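Local atomic coordinates of farnesyl diphosphate synthase (Rhodobacter capsulatus, PDB entry 3M0G), a protein that probably condenses farnesyl diphosphate with isopentenyl diphosphate, with magnesium as cofactor, to give geranylgeranyl diphosphate for carotenoid and other isoprenoid synthesis. Residues H56-M60 against A61-P65. Residues are numbered along the deposited sequence; the frame is centred on the assembly and turned at random.
Sequences HGISM and AQAMP. Unlike the reference sequence in segment 61-65: A61 (reference Glu).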
# COMPACT_ATOMS: atom_id res chain seq x y z
N HIS B 56 23.98 8.18 -11.45
CA HIS B 56 23.45 9.47 -11.87
C HIS B 56 23.95 10.60 -10.97
O HIS B 56 23.36 11.70 -10.93
CB HIS B 56 21.93 9.39 -11.93
CG HIS B 56 21.42 8.51 -13.03
ND1 HIS B 56 21.27 7.15 -12.88
CD2 HIS B 56 21.08 8.79 -14.31
CE1 HIS B 56 20.83 6.63 -14.01
NE2 HIS B 56 20.72 7.60 -14.90
N GLY B 57 25.03 10.32 -10.25
CA GLY B 57 25.71 11.30 -9.40
C GLY B 57 24.96 11.72 -8.15
O GLY B 57 25.27 12.76 -7.56
N ILE B 58 23.98 10.92 -7.76
CA ILE B 58 23.13 11.21 -6.60
C ILE B 58 23.65 10.48 -5.36
O ILE B 58 23.97 9.29 -5.43
CB ILE B 58 21.64 10.85 -6.90
CG1 ILE B 58 21.06 11.82 -7.95
CG2 ILE B 58 20.78 10.83 -5.62
CD1 ILE B 58 19.65 11.47 -8.42
N SER B 59 23.74 11.21 -4.24
CA SER B 59 24.27 10.68 -2.98
C SER B 59 23.42 9.57 -2.38
O SER B 59 22.25 9.44 -2.70
CB SER B 59 24.48 11.80 -1.95
OG SER B 59 23.28 12.14 -1.27
N MSE B 60 24.02 8.77 -1.50
CA MSE B 60 23.27 7.76 -0.75
C MSE B 60 22.23 8.40 0.17
O MSE B 60 21.10 7.94 0.25
CB MSE B 60 24.21 6.86 0.04
CG MSE B 60 23.50 5.81 0.88
SE MSE B 60 24.69 4.40 1.49
CE MSE B 60 25.69 5.38 2.86
N ALA B 61 22.62 9.47 0.86
CA ALA B 61 21.72 10.24 1.72
C ALA B 61 20.49 10.77 0.97
O ALA B 61 19.35 10.68 1.47
CB ALA B 61 22.48 11.37 2.40
N GLN B 62 20.69 11.31 -0.23
CA GLN B 62 19.55 11.70 -1.07
C GLN B 62 18.74 10.49 -1.55
O GLN B 62 17.51 10.57 -1.65
CB GLN B 62 20.00 12.56 -2.25
CG GLN B 62 18.85 13.01 -3.16
CD GLN B 62 19.30 13.90 -4.30
OE1 GLN B 62 20.36 14.53 -4.24
NE2 GLN B 62 18.50 13.95 -5.35
N ALA B 63 19.42 9.38 -1.82
CA ALA B 63 18.74 8.15 -2.31
C ALA B 63 18.08 7.29 -1.23
O ALA B 63 17.24 6.43 -1.53
CB ALA B 63 19.72 7.28 -3.10
N MSE B 64 18.46 7.52 0.03
CA MSE B 64 18.07 6.60 1.12
C MSE B 64 16.56 6.35 1.29
O MSE B 64 16.14 5.18 1.46
CB MSE B 64 18.70 7.03 2.44
CG MSE B 64 18.32 6.12 3.60
SE MSE B 64 19.07 4.34 3.34
CE MSE B 64 20.92 4.82 3.48
N PRO B 65 15.72 7.42 1.27
CA PRO B 65 14.29 7.16 1.40
C PRO B 65 13.75 6.21 0.33
O PRO B 65 12.82 5.47 0.60
CB PRO B 65 13.65 8.55 1.26
CG PRO B 65 14.76 9.50 1.65
CD PRO B 65 16.01 8.86 1.15
O HOH W 1 23.07 13.78 -4.02
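S59 OG accepts from Q62 N at 2.9 Å in a nearly straight N-cap bond (166°); chi1 of 82° places OG between the serine's own backbone N and carbonyl carbon, facing the start of the helix. One residue further on, A63 N donates to S59 O at 3.0 Å, closing the first helical turn. Q62 reaches back over the loop, with CG anti to its backbone N (chi1 -180°) and the chain extended beyond. The side chains of Q62 and I58 cross at about a right angle, with Q62 CD 3.7 Å from I58 CG2. A water links the N-cap residue to the glutamine side chain, accepting from S59 N at 2.7 Å and donating to Q62 OE1 at 2.8 Å, while Q62 NE2 makes a weak hydrogen bond to L127 O. With alanine at Q62 the water would probably lose its acceptor, L127 O its weak partner, and I58 CG2 the cover of the amide chain. Selenomethionines M60 and M64 run side by side, M60 CG 3.8 Å from M64 CE, and both touch A13 of helix 3-23. A short loop, begun by a Schellman motif with G57 as C-prime residue and ended by the serine N-cap, joins helices 44-55 and 60-81 of the all-helical prenyl synthase fold.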